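PDB 3JY6: transcriptional regulator, LacI family from Lactobacillus brevis, which probably binds operator DNA as a LacI-type transcription regulator and, through a periplasmic-binding-protein-like domain, is likely to respond to a small effector. Local coordinates for residues S71-N74 / P75-Q79; I246-R249 / Q250-G253; R93-A97 / C98-Q102. All coordinates share one frame; numbering follows the deposited sequence.

In the fold
All three contacts belong to the subdomain built round the six-stranded parallel sheet, and none is a deep core site: each mixes buried and exposed residues. Contact 1 is the loop after strand 66-70 with the start of helix 75-82, contact 3 the loop after the adjacent strand 88-91; their centres lie 11 Å apart, and they meet where Val78 and Pro75 pack on Trp100 and Pro99 and where Arg93 is bonded to Ser71 O. Contact 2, the end of helix 236-251, touches contact 3 through Ile246 and Gln250 on Pro101 but not contact 1. Chemistry follows place: contact 1 starts a helix, contact 2 ends one with backbone bonds, and contact 3 packs sulfur and methyl groups.

Contact 1 of 3, residues S71-N74 / P75-Q79; sequences SFSN and PQTVQ
The carbonyl oxygen of Asn74 takes two backbone N-H groups from the first turn of helix 75-82. The stronger bond comes from Val78 N, 3.2 Å from Asn74 O, with an N-H...O angle of 162° and the donor in the carbonyl plane. Thr77 N reaches the same oxygen only weakly, its N-H...O angle being 125°. Asn74 stands at the N-cap position, yet its amide makes no capping bond: CG lies anti to the carbonyl carbon (chi1 -65°) and the end of the side chain leads off the helix. The Asn74 N-H is served instead by a water, which accepts it at 3.0 Å from Asn74 N. The same water lies 2.6 Å from Thr77 OG1, and so links the residue before the helix to the third residue within it. Inside the helix, Gln79 N to Pro75 O, 2.8 Å, continues the backbone ladder.

Side-chain packing is light. Ser73 CB meets Val78 CG2 at 3.8 Å, while Thr77 CG2 faces Ser73 OG at 4.0 Å. That methyl lies anti to its own backbone N, which sets Thr77 OG1 on the branch used by the water. The polar end of Ser73 looks to the helix 49-60, where OG is hydrogen-bonded to Glu52 OE1; Glu52 also accepts Phe72 N through its other oxygen. Arg93 NH1 is bonded to Ser71 O. The chemistry thus implies a helix start fixed by backbone and water rather than by an Asn cap, with proline, which has no N-H to satisfy, as first helical residue, and a glutamate tying the preceding loop to the neighbouring helix.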
loop_
_atom_site.group_PDB
_atom_site.type_symbol
_atom_site.label_atom_id
_atom_site.label_comp_id
_atom_site.label_asym_id
_atom_site.label_seq_id
_atom_site.Cartn_x
_atom_site.Cartn_y
_atom_site.Cartn_z
ATOM N N SER A 71 0.265 15.606 4.751
ATOM C CA SER A 71 -0.314 16.043 3.490
ATOM C C SER A 71 0.074 17.446 3.022
ATOM O O SER A 71 1.077 18.003 3.465
ATOM C CB SER A 71 -1.832 15.901 3.562
ATOM O OG SER A 71 -2.249 15.838 4.912
ATOM N N PHE A 72 -0.748 18.010 2.140
ATOM C CA PHE A 72 -0.499 19.310 1.512
ATOM C C PHE A 72 -0.906 20.617 2.201
ATOM O O PHE A 72 -0.329 21.657 1.910
ATOM C CB PHE A 72 -1.140 19.297 0.126
ATOM C CG PHE A 72 -1.164 17.940 -0.523
ATOM C CD1 PHE A 72 0.015 17.339 -0.960
ATOM C CD2 PHE A 72 -2.374 17.264 -0.709
ATOM C CE1 PHE A 72 -0.008 16.079 -1.581
ATOM C CE2 PHE A 72 -2.410 16.011 -1.323
ATOM C CZ PHE A 72 -1.227 15.416 -1.761
ATOM N N SER A 73 -1.896 20.580 3.084
ATOM C CA SER A 73 -2.375 21.788 3.763
ATOM C C SER A 73 -1.328 22.629 4.478
ATOM O O SER A 73 -0.563 22.111 5.305
ATOM C CB SER A 73 -3.463 21.426 4.775
ATOM O OG SER A 73 -4.645 21.002 4.136
ATOM N N ASN A 74 -1.297 23.926 4.165
ATOM C CA ASN A 74 -0.374 24.836 4.836
ATOM C C ASN A 74 -1.081 25.248 6.134
ATOM O O ASN A 74 -2.257 24.931 6.342
ATOM C CB ASN A 74 -0.091 26.096 3.997
ATOM C CG ASN A 74 0.630 25.799 2.693
ATOM O OD1 ASN A 74 1.663 25.124 2.674
ATOM N ND2 ASN A 74 0.096 26.327 1.590
ATOM N N PRO A 75 -0.372 25.950 7.024
ATOM C CA PRO A 75 -0.968 26.387 8.286
ATOM C C PRO A 75 -2.154 27.346 8.142
ATOM O O PRO A 75 -3.074 27.288 8.958
ATOM C CB PRO A 75 0.213 27.008 9.020
ATOM C CG PRO A 75 1.364 26.160 8.531
ATOM C CD PRO A 75 1.093 26.100 7.059
ATOM N N GLN A 76 -2.148 28.210 7.123
ATOM C CA GLN A 76 -3.259 29.149 6.920
ATOM C C GLN A 76 -4.564 28.369 6.733
ATOM O O GLN A 76 -5.615 28.764 7.237
ATOM C CB GLN A 76 -3.024 30.046 5.689
ATOM C CG GLN A 76 -3.920 31.291 5.668
ATOM C CD GLN A 76 -4.049 31.935 4.291
ATOM O OE1 GLN A 76 -3.143 31.852 3.459
ATOM N NE2 GLN A 76 -5.174 32.590 4.053
ATOM N N THR A 77 -4.491 27.253 6.018
ATOM C CA THR A 77 -5.662 26.408 5.779
ATOM C C THR A 77 -6.114 25.686 7.059
ATOM O O THR A 77 -7.309 25.626 7.379
ATOM C CB THR A 77 -5.366 25.315 4.708
ATOM O OG1 THR A 77 -5.015 25.933 3.466
ATOM C CG2 THR A 77 -6.597 24.431 4.495
ATOM N N VAL A 78 -5.147 25.127 7.780
ATOM C CA VAL A 78 -5.445 24.395 8.997
ATOM C C VAL A 78 -5.942 25.304 10.119
ATOM O O VAL A 78 -6.697 24.865 10.988
ATOM C CB VAL A 78 -4.211 23.610 9.478
ATOM C CG1 VAL A 78 -4.497 22.949 10.807
ATOM C CG2 VAL A 78 -3.837 22.564 8.432
ATOM N N GLN A 79 -5.525 26.569 10.086
ATOM C CA GLN A 79 -5.947 27.531 11.093
ATOM C C GLN A 79 -7.378 27.961 10.777
ATOM O O GLN A 79 -8.249 27.914 11.636
ATOM C CB GLN A 79 -5.029 28.759 11.079
ATOM C CG GLN A 79 -5.475 29.898 11.987
ATOM C CD GLN A 79 -5.396 29.536 13.455
ATOM O OE1 GLN A 79 -4.441 28.891 13.901
ATOM N NE2 GLN A 79 -6.391 29.968 14.223
HETATM O O HOH W 1 -3.277 24.738 2.025
#

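Contact 2 of 3, residues I246-R249 / Q250-G253; sequences IMLR and QLAG
Met247 and Leu251, one turn apart, pack together at this helix end. Met247 CE lies 3.3 Å from Leu251 CG, a doubtful closeness, since the methionine SD-CE bond is modelled short. The methionine chain leaves with CG anti to the backbone N and bends at chi2 (59°), which swings the methyl back over the leucine. Leu248 CD2 adds a looser contact with Leu251 CD1 at 4.1 Å. Ile10 of strand 9-14 packs on Met247 and Leu251, while Leu248 packs on Ile32 and Leu33 of helix 20-34.

Gln250 crosses Met247 at about a right angle. Its NE2 is bonded to Val88 O, at the start of strand 88-91, but OE1, 3.7 Å from Met247 SD, is buried and has no partner in the model. Arg249 forms a salt bridge with Glu254.

Backbone bonds run Gln250 N to Ile246 O, 3.0 Å, and Leu251 N to Met247 O, 2.8 Å. Ala252 N reaches Leu248 O at 3.0 Å, though the donor sits 36° out of the carbonyl plane, where the chain leaves helical geometry. Gly253, with positive phi (81°), is the C-prime residue: Gly253 N bonds to Gln250 O and Glu254 N to Arg249 O, the Schellman motif that ends helix 236-251.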
loop_
_atom_site.group_PDB
_atom_site.type_symbol
_atom_site.label_atom_id
_atom_site.label_comp_id
_atom_site.label_asym_id
_atom_site.label_seq_id
_atom_site.Cartn_x
_atom_site.Cartn_y
_atom_site.Cartn_z
ATOM N N ILE A 246 5.027 12.572 19.978
ATOM C CA ILE A 246 4.904 14.011 20.152
ATOM C C ILE A 246 3.438 14.353 20.443
ATOM O O ILE A 246 3.138 15.144 21.333
ATOM C CB ILE A 246 5.384 14.755 18.870
ATOM C CG1 ILE A 246 6.895 14.548 18.679
ATOM C CG2 ILE A 246 5.059 16.225 18.977
ATOM C CD1 ILE A 246 7.444 15.141 17.393
ATOM N N MET A 247 2.526 13.735 19.697
ATOM C CA MET A 247 1.101 13.986 19.885
ATOM C C MET A 247 0.679 13.677 21.319
ATOM O O MET A 247 -0.007 14.473 21.959
ATOM C CB MET A 247 0.280 13.146 18.897
ATOM C CG MET A 247 -1.267 13.212 19.056
ATOM S SD MET A 247 -1.953 14.869 18.886
ATOM C CE MET A 247 -3.355 14.756 19.468
ATOM N N LEU A 248 1.093 12.524 21.827
ATOM C CA LEU A 248 0.739 12.149 23.185
ATOM C C LEU A 248 1.271 13.178 24.187
ATOM O O LEU A 248 0.677 13.382 25.239
ATOM C CB LEU A 248 1.300 10.771 23.510
ATOM C CG LEU A 248 0.691 9.616 22.710
ATOM C CD1 LEU A 248 1.327 8.306 23.157
ATOM C CD2 LEU A 248 -0.814 9.567 22.935
ATOM N N ARG A 249 2.391 13.816 23.858
ATOM C CA ARG A 249 2.963 14.828 24.739
ATOM C C ARG A 249 2.078 16.067 24.715
ATOM O O ARG A 249 1.897 16.726 25.738
ATOM C CB ARG A 249 4.393 15.179 24.309
ATOM C CG ARG A 249 5.438 14.165 24.746
ATOM C CD ARG A 249 6.777 14.441 24.091
ATOM N NE ARG A 249 7.294 15.781 24.401
ATOM C CZ ARG A 249 8.251 16.375 23.693
ATOM N NH1 ARG A 249 8.779 15.748 22.649
ATOM N NH2 ARG A 249 8.683 17.583 24.018
ATOM N N GLN A 250 1.514 16.383 23.554
ATOM C CA GLN A 250 0.634 17.545 23.446
ATOM C C GLN A 250 -0.691 17.233 24.159
ATOM O O GLN A 250 -1.246 18.092 24.842
ATOM C CB GLN A 250 0.356 17.901 21.976
ATOM C CG GLN A 250 1.594 18.242 21.116
ATOM C CD GLN A 250 1.253 18.367 19.618
ATOM O OE1 GLN A 250 0.673 17.458 19.033
ATOM N NE2 GLN A 250 1.605 19.488 19.010
ATOM N N LEU A 251 -1.175 15.996 24.008
ATOM C CA LEU A 251 -2.430 15.556 24.629
ATOM C C LEU A 251 -2.327 15.518 26.145
ATOM O O LEU A 251 -3.333 15.624 26.856
ATOM C CB LEU A 251 -2.814 14.159 24.128
ATOM C CG LEU A 251 -3.304 14.072 22.681
ATOM C CD1 LEU A 251 -3.397 12.611 22.246
ATOM C CD2 LEU A 251 -4.656 14.767 22.561
ATOM N N ALA A 252 -1.102 15.338 26.623
ATOM C CA ALA A 252 -0.816 15.290 28.040
ATOM C C ALA A 252 -0.635 16.713 28.582
ATOM O O ALA A 252 -0.259 16.894 29.736
ATOM C CB ALA A 252 0.436 14.473 28.278
ATOM N N GLY A 253 -0.891 17.706 27.728
ATOM C CA GLY A 253 -0.782 19.100 28.120
ATOM C C GLY A 253 0.595 19.734 28.122
ATOM O O GLY A 253 0.794 20.748 28.792
#

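Contact 3 of 3, residues R93-A97 / C98-Q102; sequences REMDA and CPWPQ
Residues 93-97 and 98-102 form one irregular loop that doubles back on itself: Arg93 and Gln102 stand at its two ends with their CA atoms 8.0 Å apart. Glu94 and Ala97 both take positive phi, 52° and 60°, and turn the chain at two points between these ends.

Met95 packs across the loop. Its CG lies anti to the backbone N (chi1 -154°) and the chain bends only at chi3, carrying the methyl inward to Cys98. Met95 CE stands 3.4 Å from Cys98 SG, while Met95 SD is 3.8 Å from the same sulfur. The same methyl, Met95 CE, reaches the indole obliquely, 4.1 Å from Trp100 NE1, a nitrogen that is buried and has no partner in the model. An alanine in place of Met95 would probably leave Cys98 SG without the methyl packed against it and open a gap beside the indole nitrogen.

The loop joins strand 88-91 to strand 102-104, neighbours in the six-stranded parallel sheet of the periplasmic-binding-protein fold. Backbone bonds join Pro101 with Ser90, and Gln102 with Glu259 and Met261, and hold the returning end of the loop to both flanking strands.

Around the tryptophan, Pro99 CG covers one face of the indole, 3.6 Å above its plane and offset toward the rim. Trp100 also packs on Pro75 and Val78 of helix 75-82. At the opposite end of the loop, Glu94 makes a salt bridge with Lys260 and a hydrogen bond with Asn107, one carboxylate oxygen serving each.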
loop_
_atom_site.group_PDB
_atom_site.type_symbol
_atom_site.label_atom_id
_atom_site.label_comp_id
_atom_site.label_asym_id
_atom_site.label_seq_id
_atom_site.Cartn_x
_atom_site.Cartn_y
_atom_site.Cartn_z
ATOM N N ARG A 93 7.297 16.775 5.728
ATOM C CA ARG A 93 7.025 17.955 4.920
ATOM C C ARG A 93 8.138 18.940 4.650
ATOM O O ARG A 93 8.104 19.632 3.640
ATOM C CB ARG A 93 5.832 18.715 5.504
ATOM C CG ARG A 93 4.486 18.200 5.022
ATOM C CD ARG A 93 4.285 18.575 3.568
ATOM N NE ARG A 93 4.497 20.009 3.359
ATOM C CZ ARG A 93 3.619 20.960 3.671
ATOM N NH1 ARG A 93 2.445 20.642 4.209
ATOM N NH2 ARG A 93 3.924 22.234 3.455
ATOM N N GLU A 94 9.118 19.025 5.533
ATOM C CA GLU A 94 10.201 19.978 5.334
ATOM C C GLU A 94 9.598 21.367 5.091
ATOM O O GLU A 94 9.845 21.999 4.066
ATOM C CB GLU A 94 11.070 19.584 4.138
ATOM C CG GLU A 94 12.490 20.146 4.219
ATOM C CD GLU A 94 13.465 19.177 4.866
ATOM O OE1 GLU A 94 13.943 18.255 4.166
ATOM O OE2 GLU A 94 13.746 19.326 6.074
ATOM N N MET A 95 8.789 21.815 6.047
ATOM C CA MET A 95 8.137 23.125 5.997
ATOM C C MET A 95 8.984 24.083 6.835
ATOM O O MET A 95 9.376 23.740 7.948
ATOM C CB MET A 95 6.746 23.017 6.622
ATOM C CG MET A 95 5.731 24.037 6.133
ATOM S SD MET A 95 4.324 24.205 7.273
ATOM C CE MET A 95 3.954 22.511 7.678
ATOM N N ASP A 96 9.291 25.269 6.324
ATOM C CA ASP A 96 10.074 26.195 7.138
ATOM C C ASP A 96 9.112 27.098 7.907
ATOM O O ASP A 96 8.000 27.363 7.459
ATOM C CB ASP A 96 11.023 27.038 6.271
ATOM C CG ASP A 96 10.297 28.075 5.444
ATOM O OD1 ASP A 96 9.283 27.716 4.812
ATOM O OD2 ASP A 96 10.747 29.243 5.419
ATOM N N ALA A 97 9.530 27.533 9.084
ATOM C CA ALA A 97 8.706 28.406 9.911
ATOM C C ALA A 97 7.374 27.736 10.285
ATOM O O ALA A 97 6.345 28.400 10.402
ATOM C CB ALA A 97 8.449 29.725 9.172
ATOM N N CYS A 98 7.395 26.422 10.482
ATOM C CA CYS A 98 6.180 25.681 10.836
ATOM C C CYS A 98 5.704 26.013 12.257
ATOM O O CYS A 98 6.491 26.022 13.196
ATOM C CB CYS A 98 6.432 24.171 10.716
ATOM S SG CYS A 98 4.950 23.117 10.879
ATOM N N PRO A 99 4.398 26.267 12.429
ATOM C CA PRO A 99 3.808 26.599 13.730
ATOM C C PRO A 99 3.629 25.429 14.717
ATOM O O PRO A 99 3.449 25.643 15.925
ATOM C CB PRO A 99 2.476 27.225 13.343
ATOM C CG PRO A 99 2.085 26.400 12.156
ATOM C CD PRO A 99 3.375 26.314 11.367
ATOM N N TRP A 100 3.662 24.201 14.221
ATOM C CA TRP A 100 3.507 23.059 15.116
ATOM C C TRP A 100 4.743 22.169 15.028
ATOM O O TRP A 100 5.580 22.360 14.151
ATOM C CB TRP A 100 2.217 22.292 14.784
ATOM C CG TRP A 100 1.914 22.167 13.333
ATOM C CD1 TRP A 100 2.598 21.424 12.417
ATOM C CD2 TRP A 100 0.860 22.824 12.613
ATOM N NE1 TRP A 100 2.028 21.567 11.171
ATOM C CE2 TRP A 100 0.949 22.402 11.268
ATOM C CE3 TRP A 100 -0.181 23.683 12.980
ATOM C CZ2 TRP A 100 0.072 22.861 10.277
ATOM C CZ3 TRP A 100 -1.057 24.136 11.995
ATOM C CH2 TRP A 100 -0.937 23.703 10.664
ATOM N N PRO A 101 4.900 21.212 15.955
ATOM C CA PRO A 101 6.085 20.344 15.891
ATOM C C PRO A 101 6.097 19.520 14.604
ATOM O O PRO A 101 5.038 19.200 14.060
ATOM C CB PRO A 101 5.935 19.450 17.125
ATOM C CG PRO A 101 5.033 20.249 18.060
ATOM C CD PRO A 101 4.046 20.876 17.113
ATOM N N GLN A 102 7.287 19.167 14.128
ATOM C CA GLN A 102 7.413 18.373 12.909
ATOM C C GLN A 102 8.366 17.200 13.020
ATOM O O GLN A 102 9.344 17.240 13.757
ATOM C CB GLN A 102 7.943 19.202 11.756
ATOM C CG GLN A 102 7.105 20.331 11.265
ATOM C CD GLN A 102 7.886 21.110 10.248
ATOM O OE1 GLN A 102 8.873 21.776 10.587
ATOM N NE2 GLN A 102 7.485 21.005 8.986
#